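Local coordinates for protein vanadium-dependent bromoperoxidase (Corallina officinalis, PDB 1QHB) that uses hydrogen peroxide and a bound vanadate to brominate organic substrates, and works as a homododecamer that also binds calcium for stability, at residues A387-R395 and H478-V488; A77-G85 and W123-T131. One frame throughout, in Å; residues are numbered along the deposited sequence.

Contact 1: A387-R395 and H478-V488; sequences ATRALKAVR and HPSYGSGHAVV. With PO4 (phosphate ion), chain G.
Arg395 turns the end of its side chain over one face of the His478 ring. Arg395 NH2 lies 3.0 Å from His478 NE2, but the angle is too poor for a hydrogen bond. The guanidinium and ring planes are 39° apart. His478 holds CG between its backbone N and carbonyl carbon (chi1 49°), which brings the ring edge to the phosphate, with CE1 3.4 Å from O3. Its ND1 is hydrogen-bonded to Lys398 NZ. With an alanine here, Lys398 NZ would probably lose this partner and one face of the Arg395 guanidinium its covering ring. The phosphate sits in the vanadate site. O4 takes Gly484 N at 2.9 Å, and O2 takes His485 ND1 at 2.9 Å. Ser483 OG also donates to O2 and caps the helix through Ala486 N. Further in, the contact is apolar. Val394 and Val487 lie side by side and point opposite ways, CG1 to CG1 at 3.7 Å. Leu391 CD2 rests 3.7 Å from Gly484 CA, where a side chain would be tight. The axes of 387-395 and 484-488 run at 131° and come within 8.8 Å; these segments belong to helices 376-402 and 484-499. Helices 530-548 and 553-574 touch other side chains of 478-488.

Contact 2: A77-G85 and W123-T131; sequences AFVRAINSG and WENSSAGLT
Ile82 reaches from helix 72-84 to the turn at Ser126, and its two branches do different work. From CB, the CG2 methyl stands anti to the backbone N and lies 3.9 Å from Ser126 O. CG1, beside the backbone N (chi1 -83°), comes 4.1 Å from Ser126 CB. At the tip, CD1 sits over the centre of the Phe78 ring, 3.6 Å above its plane. Ile82 thus lies against the ring that meets Trp123. Phe78 in turn sends CE1 over one face of the Trp123 indole, 3.7 Å from CE2. The two ring planes are 38° apart, so the pair is oblique. Trp123 NE1 is bonded to Lys59 O.

The polar contacts gather at the end of the helix. Ser127 OG lies 3.0 Å from Ile82 O and probably donates to it, although another acceptor competes for the proton. A water donates to Ala81 O at 3.1 Å and is also bonded to Ser126 OG. Leu130 lays CD1 against the last carbonyls, 3.7 Å from Asn83 O. Gly85 ends the helix with positive phi (83°). A side chain there would clash with Leu130 CD1 and with the preceding carbonyl.

Strand 123-124 pairs in parallel with a strand of the second subunit, and Ser126 N bonds Gln368 of that subunit. The arrangement is that of a glycine-terminated helix C-end, here met by the type I turn Asn125 to Ala128 beside a subunit interface.

How the contacts relate
The two contacts follow one another along the chain, and their centres lie 14 Å apart. They touch where 387-395 and His478 meet 123-131. Arg395 NH1 packs on Asn125 CB at 3.3 Å. Lys392 NZ comes 3.6 Å from Thr131 CG2, and His478 CD2 comes 3.7 Å from Glu124 OE2. Contact 1 holds Ser483, Gly484 and His485 of the vanadate site; His478 and His485 are probably catalytic, as in relatives. Contact 2 lies further out, next to this site: at their nearest atoms, the Trp123 side chain is about 6 Å from that of His478, and the Ile82 side chain about 9 Å from that of Lys398. Both contacts touch the second subunit, contact 1 through 387-395.

Contact 1: A387-R395 and H478-V488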
loop_
_atom_site.group_PDB
_atom_site.type_symbol
_atom_site.label_atom_id
_atom_site.label_comp_id
_atom_site.label_asym_id
_atom_site.label_seq_id
_atom_site.Cartn_x
_atom_site.Cartn_y
_atom_site.Cartn_z
ATOM N N ALA A 387 26.431 23.907 -10.662
ATOM C CA ALA A 387 27.498 24.284 -9.743
ATOM C C ALA A 387 27.227 24.041 -8.282
ATOM O O ALA A 387 28.104 23.558 -7.552
ATOM C CB ALA A 387 27.945 25.724 -9.982
ATOM N N THR A 388 26.065 24.382 -7.752
ATOM C CA THR A 388 25.811 24.194 -6.313
ATOM C C THR A 388 25.576 22.744 -5.970
ATOM O O THR A 388 25.998 22.289 -4.903
ATOM C CB THR A 388 24.631 25.067 -5.863
ATOM O OG1 THR A 388 23.568 24.901 -6.829
ATOM C CG2 THR A 388 25.070 26.514 -5.800
ATOM N N ARG A 389 25.173 21.916 -6.960
ATOM C CA ARG A 389 24.999 20.493 -6.684
ATOM C C ARG A 389 26.384 19.875 -6.516
ATOM O O ARG A 389 26.575 19.052 -5.619
ATOM C CB ARG A 389 24.209 19.809 -7.787
ATOM C CG ARG A 389 22.734 20.054 -7.688
ATOM C CD ARG A 389 22.247 21.283 -8.436
ATOM N NE ARG A 389 20.845 21.556 -8.073
ATOM C CZ ARG A 389 20.247 22.725 -8.310
ATOM N NH1 ARG A 389 20.873 23.758 -8.864
ATOM N NH2 ARG A 389 18.959 22.842 -7.947
ATOM N N ALA A 390 27.302 20.251 -7.389
ATOM C CA ALA A 390 28.681 19.741 -7.281
ATOM C C ALA A 390 29.388 20.203 -6.018
ATOM O O ALA A 390 30.130 19.447 -5.406
ATOM C CB ALA A 390 29.457 20.202 -8.521
ATOM N N LEU A 391 29.115 21.456 -5.588
ATOM C CA LEU A 391 29.778 21.979 -4.391
ATOM C C LEU A 391 29.307 21.221 -3.150
ATOM O O LEU A 391 30.132 20.952 -2.263
ATOM C CB LEU A 391 29.564 23.489 -4.182
ATOM C CG LEU A 391 30.279 24.414 -5.159
ATOM C CD1 LEU A 391 29.689 25.821 -5.057
ATOM C CD2 LEU A 391 31.753 24.381 -4.783
ATOM N N LYS A 392 28.042 20.843 -3.096
ATOM C CA LYS A 392 27.534 20.102 -1.959
ATOM C C LYS A 392 28.277 18.788 -1.846
ATOM O O LYS A 392 28.729 18.467 -0.744
ATOM C CB LYS A 392 26.024 19.854 -1.995
ATOM C CG LYS A 392 25.168 21.087 -1.655
ATOM C CD LYS A 392 23.717 20.822 -2.035
ATOM C CE LYS A 392 22.919 22.121 -2.141
ATOM N NZ LYS A 392 21.459 21.750 -2.196
ATOM N N ALA A 393 28.521 18.114 -2.970
ATOM C CA ALA A 393 29.280 16.873 -2.930
ATOM C C ALA A 393 30.715 17.099 -2.478
ATOM O O ALA A 393 31.228 16.326 -1.646
ATOM C CB ALA A 393 29.300 16.195 -4.310
ATOM N N VAL A 394 31.382 18.148 -3.003
ATOM C CA VAL A 394 32.798 18.303 -2.593
ATOM C C VAL A 394 32.896 18.794 -1.160
ATOM O O VAL A 394 33.935 18.480 -0.526
ATOM C CB VAL A 394 33.611 19.183 -3.575
ATOM C CG1 VAL A 394 33.528 20.652 -3.258
ATOM C CG2 VAL A 394 35.061 18.752 -3.580
ATOM N N ARG A 395 31.909 19.471 -0.623
ATOM C CA ARG A 395 31.963 19.876 0.790
ATOM C C ARG A 395 31.873 18.679 1.723
ATOM O O ARG A 395 32.479 18.575 2.763
ATOM C CB ARG A 395 30.844 20.916 1.091
ATOM C CG ARG A 395 31.164 22.272 0.450
ATOM C CD ARG A 395 32.077 23.106 1.333
ATOM N NE ARG A 395 32.859 24.082 0.535
ATOM C CZ ARG A 395 32.969 25.356 0.927
ATOM N NH1 ARG A 395 32.346 25.774 2.034
ATOM N NH2 ARG A 395 33.667 26.226 0.227
ATOM N N HIS A 478 38.632 26.209 4.294
ATOM C CA HIS A 478 38.054 24.871 4.174
ATOM C C HIS A 478 39.159 23.960 3.623
ATOM O O HIS A 478 40.098 24.367 2.943
ATOM C CB HIS A 478 36.762 24.850 3.393
ATOM C CG HIS A 478 36.765 25.568 2.074
ATOM N ND1 HIS A 478 37.214 25.016 0.890
ATOM C CD2 HIS A 478 36.357 26.861 1.815
ATOM C CE1 HIS A 478 37.053 25.943 -0.050
ATOM N NE2 HIS A 478 36.552 27.063 0.475
ATOM N N PRO A 479 39.093 22.685 3.990
ATOM C CA PRO A 479 40.060 21.692 3.648
ATOM C C PRO A 479 40.386 21.561 2.174
ATOM O O PRO A 479 39.680 22.055 1.275
ATOM C CB PRO A 479 39.491 20.383 4.228
ATOM C CG PRO A 479 38.689 20.892 5.410
ATOM C CD PRO A 479 37.960 22.092 4.795
ATOM N N SER A 480 41.543 20.914 1.949
ATOM C CA SER A 480 42.049 20.822 0.587
ATOM C C SER A 480 41.467 19.799 -0.343
ATOM O O SER A 480 41.641 19.985 -1.559
ATOM C CB SER A 480 43.565 20.528 0.786
ATOM O OG SER A 480 44.268 20.933 -0.388
ATOM N N TYR A 481 40.845 18.709 0.126
ATOM C CA TYR A 481 40.458 17.656 -0.831
ATOM C C TYR A 481 38.999 17.287 -0.757
ATOM O O TYR A 481 38.584 16.797 0.282
ATOM C CB TYR A 481 41.338 16.473 -0.399
ATOM C CG TYR A 481 41.239 15.222 -1.230
ATOM C CD1 TYR A 481 41.992 15.123 -2.389
ATOM C CD2 TYR A 481 40.447 14.138 -0.860
ATOM C CE1 TYR A 481 41.946 13.999 -3.170
ATOM C CE2 TYR A 481 40.368 12.988 -1.657
ATOM C CZ TYR A 481 41.119 12.944 -2.787
ATOM O OH TYR A 481 41.107 11.847 -3.609
ATOM N N GLY A 482 38.216 17.533 -1.783
ATOM C CA GLY A 482 38.641 18.076 -3.028
ATOM C C GLY A 482 38.544 19.580 -3.139
ATOM O O GLY A 482 38.656 20.285 -2.145
ATOM N N SER A 483 38.308 20.078 -4.348
ATOM C CA SER A 483 38.366 21.516 -4.598
ATOM C C SER A 483 37.062 22.027 -5.138
ATOM O O SER A 483 36.484 21.436 -6.067
ATOM C CB SER A 483 39.532 21.733 -5.632
ATOM O OG SER A 483 39.399 22.995 -6.311
ATOM N N GLY A 484 36.611 23.199 -4.679
ATOM C CA GLY A 484 35.397 23.807 -5.180
ATOM C C GLY A 484 35.566 24.240 -6.614
ATOM O O GLY A 484 34.674 24.032 -7.449
ATOM N N HIS A 485 36.701 24.841 -6.965
ATOM C CA HIS A 485 36.922 25.271 -8.367
ATOM C C HIS A 485 36.934 24.085 -9.324
ATOM O O HIS A 485 36.303 24.050 -10.375
ATOM C CB HIS A 485 38.347 25.928 -8.415
ATOM C CG HIS A 485 38.246 27.378 -8.047
ATOM N ND1 HIS A 485 38.268 27.903 -6.782
ATOM C CD2 HIS A 485 38.119 28.448 -8.870
ATOM C CE1 HIS A 485 38.125 29.216 -6.839
ATOM N NE2 HIS A 485 38.066 29.582 -8.100
ATOM N N ALA A 486 37.700 23.055 -8.959
ATOM C CA ALA A 486 37.796 21.868 -9.809
ATOM C C ALA A 486 36.509 21.057 -9.858
ATOM O O ALA A 486 36.178 20.573 -10.956
ATOM C CB ALA A 486 38.981 21.030 -9.407
ATOM N N VAL A 487 35.720 21.023 -8.747
ATOM C CA VAL A 487 34.495 20.221 -8.884
ATOM C C VAL A 487 33.526 20.892 -9.831
ATOM O O VAL A 487 32.753 20.310 -10.585
ATOM C CB VAL A 487 33.858 19.868 -7.527
ATOM C CG1 VAL A 487 33.034 21.039 -6.951
ATOM C CG2 VAL A 487 32.877 18.709 -7.748
ATOM N N VAL A 488 33.468 22.225 -9.776
ATOM C CA VAL A 488 32.588 23.015 -10.610
ATOM C C VAL A 488 33.063 22.974 -12.056
ATOM O O VAL A 488 32.243 22.887 -12.964
ATOM C CB VAL A 488 32.473 24.458 -10.101
ATOM C CG1 VAL A 488 31.796 25.381 -11.107
ATOM C CG2 VAL A 488 31.700 24.466 -8.775
HETATM P P PO4 G . 38.895 25.871 -3.503
HETATM O O1 PO4 G . 40.136 26.247 -2.773
HETATM O O2 PO4 G . 39.126 25.763 -4.971
HETATM O O3 PO4 G . 37.850 26.871 -3.224
HETATM O O4 PO4 G . 38.492 24.515 -2.972
#

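Contact 2: A77-G85 and W123-T131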
loop_
_atom_site.group_PDB
_atom_site.type_symbol
_atom_site.label_atom_id
_atom_site.label_comp_id
_atom_site.label_asym_id
_atom_site.label_seq_id
_atom_site.Cartn_x
_atom_site.Cartn_y
_atom_site.Cartn_z
ATOM N N ALA A 77 36.151 18.609 18.625
ATOM C CA ALA A 77 34.872 19.333 18.766
ATOM C C ALA A 77 34.462 19.869 17.405
ATOM O O ALA A 77 33.284 19.850 17.022
ATOM C CB ALA A 77 34.990 20.486 19.762
ATOM N N PHE A 78 35.457 20.320 16.624
ATOM C CA PHE A 78 35.250 20.818 15.266
ATOM C C PHE A 78 34.662 19.727 14.374
ATOM O O PHE A 78 33.718 19.976 13.594
ATOM C CB PHE A 78 36.595 21.258 14.721
ATOM C CG PHE A 78 36.718 21.656 13.275
ATOM C CD1 PHE A 78 35.975 22.692 12.753
ATOM C CD2 PHE A 78 37.615 21.007 12.444
ATOM C CE1 PHE A 78 36.121 23.067 11.416
ATOM C CE2 PHE A 78 37.758 21.361 11.119
ATOM C CZ PHE A 78 37.006 22.407 10.605
ATOM N N VAL A 79 35.164 18.508 14.465
ATOM C CA VAL A 79 34.610 17.388 13.689
ATOM C C VAL A 79 33.166 17.125 14.072
ATOM O O VAL A 79 32.280 16.944 13.229
ATOM C CB VAL A 79 35.478 16.128 13.868
ATOM C CG1 VAL A 79 34.827 14.906 13.237
ATOM C CG2 VAL A 79 36.771 16.456 13.118
ATOM N N ARG A 80 32.836 17.133 15.369
ATOM C CA ARG A 80 31.468 16.891 15.800
ATOM C C ARG A 80 30.573 17.969 15.224
ATOM O O ARG A 80 29.478 17.697 14.741
ATOM C CB ARG A 80 31.322 16.875 17.324
ATOM C CG ARG A 80 31.899 15.628 17.974
ATOM C CD ARG A 80 31.454 15.484 19.417
ATOM N NE ARG A 80 31.987 16.521 20.267
ATOM C CZ ARG A 80 33.161 16.629 20.875
ATOM N NH1 ARG A 80 34.115 15.718 20.798
ATOM N NH2 ARG A 80 33.387 17.693 21.640
ATOM N N ALA A 81 31.024 19.230 15.293
ATOM C CA ALA A 81 30.245 20.330 14.733
ATOM C C ALA A 81 29.973 20.171 13.239
ATOM O O ALA A 81 28.907 20.527 12.774
ATOM C CB ALA A 81 30.944 21.697 14.966
ATOM N N ILE A 82 30.947 19.685 12.480
ATOM C CA ILE A 82 30.813 19.461 11.053
ATOM C C ILE A 82 29.722 18.435 10.765
ATOM O O ILE A 82 28.999 18.470 9.784
ATOM C CB ILE A 82 32.177 18.902 10.563
ATOM C CG1 ILE A 82 33.147 20.061 10.325
ATOM C CG2 ILE A 82 32.009 18.054 9.309
ATOM C CD1 ILE A 82 34.621 19.608 10.330
ATOM N N ASN A 83 29.681 17.348 11.506
ATOM C CA ASN A 83 28.766 16.242 11.292
ATOM C C ASN A 83 27.375 16.550 11.818
ATOM O O ASN A 83 26.432 15.914 11.372
ATOM C CB ASN A 83 29.351 14.970 11.960
ATOM C CG ASN A 83 30.474 14.431 11.095
ATOM O OD1 ASN A 83 30.520 14.605 9.879
ATOM N ND2 ASN A 83 31.425 13.713 11.695
ATOM N N SER A 84 27.213 17.555 12.682
ATOM C CA SER A 84 25.845 17.836 13.137
ATOM C C SER A 84 25.270 19.014 12.382
ATOM O O SER A 84 24.078 19.047 12.142
ATOM C CB SER A 84 25.791 18.131 14.637
ATOM O OG SER A 84 26.076 19.511 14.832
ATOM N N GLY A 85 26.040 20.052 12.085
ATOM C CA GLY A 85 25.447 21.174 11.311
ATOM C C GLY A 85 24.701 22.124 12.217
ATOM O O GLY A 85 24.213 23.175 11.812
ATOM N N TRP A 123 34.964 29.441 9.482
ATOM C CA TRP A 123 34.939 28.373 8.463
ATOM C C TRP A 123 33.808 28.612 7.484
ATOM O O TRP A 123 32.842 29.174 7.966
ATOM C CB TRP A 123 34.831 27.006 9.115
ATOM C CG TRP A 123 36.046 26.755 9.972
ATOM C CD1 TRP A 123 37.257 26.332 9.544
ATOM C CD2 TRP A 123 36.137 26.909 11.390
ATOM N NE1 TRP A 123 38.132 26.201 10.610
ATOM C CE2 TRP A 123 37.446 26.543 11.748
ATOM C CE3 TRP A 123 35.241 27.283 12.385
ATOM C CZ2 TRP A 123 37.900 26.572 13.074
ATOM C CZ3 TRP A 123 35.693 27.285 13.694
ATOM C CH2 TRP A 123 37.009 26.945 14.030
ATOM N N GLU A 124 33.990 28.243 6.206
ATOM C CA GLU A 124 32.928 28.550 5.247
ATOM C C GLU A 124 32.031 27.358 4.999
ATOM O O GLU A 124 32.434 26.374 4.359
ATOM C CB GLU A 124 33.586 29.047 3.924
ATOM C CG GLU A 124 34.633 30.140 4.221
ATOM C CD GLU A 124 35.473 30.581 3.050
ATOM O OE1 GLU A 124 34.903 31.235 2.137
ATOM O OE2 GLU A 124 36.705 30.311 2.983
ATOM N N ASN A 125 30.776 27.394 5.493
ATOM C CA ASN A 125 29.867 26.280 5.226
ATOM C C ASN A 125 30.464 24.917 5.542
ATOM O O ASN A 125 30.534 24.002 4.687
ATOM C CB ASN A 125 29.508 26.250 3.727
ATOM C CG ASN A 125 28.741 27.495 3.311
ATOM O OD1 ASN A 125 29.193 28.237 2.429
ATOM N ND2 ASN A 125 27.610 27.684 3.981
ATOM N N SER A 126 30.835 24.728 6.805
ATOM C CA SER A 126 31.415 23.457 7.219
ATOM C C SER A 126 30.410 22.328 7.202
ATOM O O SER A 126 30.885 21.191 7.208
ATOM C CB SER A 126 32.051 23.600 8.590
ATOM O OG SER A 126 31.249 24.501 9.379
ATOM N N SER A 127 29.125 22.536 7.059
ATOM C CA SER A 127 28.120 21.467 7.012
ATOM C C SER A 127 27.276 21.498 5.744
ATOM O O SER A 127 26.236 20.810 5.624
ATOM C CB SER A 127 27.250 21.565 8.278
ATOM O OG SER A 127 28.062 21.300 9.445
ATOM N N ALA A 128 27.763 22.177 4.678
ATOM C CA ALA A 128 27.068 22.146 3.403
ATOM C C ALA A 128 26.918 20.722 2.848
ATOM O O ALA A 128 26.039 20.524 2.043
ATOM C CB ALA A 128 27.841 22.972 2.380
ATOM N N GLY A 129 27.690 19.722 3.256
ATOM C CA GLY A 129 27.599 18.360 2.789
ATOM C C GLY A 129 26.455 17.604 3.414
ATOM O O GLY A 129 26.196 16.460 3.014
ATOM N N LEU A 130 25.689 18.216 4.323
ATOM C CA LEU A 130 24.546 17.595 4.940
ATOM C C LEU A 130 23.316 18.014 4.170
ATOM O O LEU A 130 22.254 17.472 4.400
ATOM C CB LEU A 130 24.357 18.045 6.376
ATOM C CG LEU A 130 25.514 17.700 7.329
ATOM C CD1 LEU A 130 25.152 18.138 8.753
ATOM C CD2 LEU A 130 25.823 16.212 7.408
ATOM N N THR A 131 23.399 18.994 3.292
ATOM C CA THR A 131 22.236 19.521 2.602
ATOM C C THR A 131 21.770 18.616 1.470
ATOM O O THR A 131 22.603 18.134 0.723
ATOM C CB THR A 131 22.670 20.876 1.966
ATOM O OG1 THR A 131 23.167 21.708 3.029
ATOM C CG2 THR A 131 21.467 21.552 1.353
HETATM O O HOH W 1 29.631 22.668 10.702
#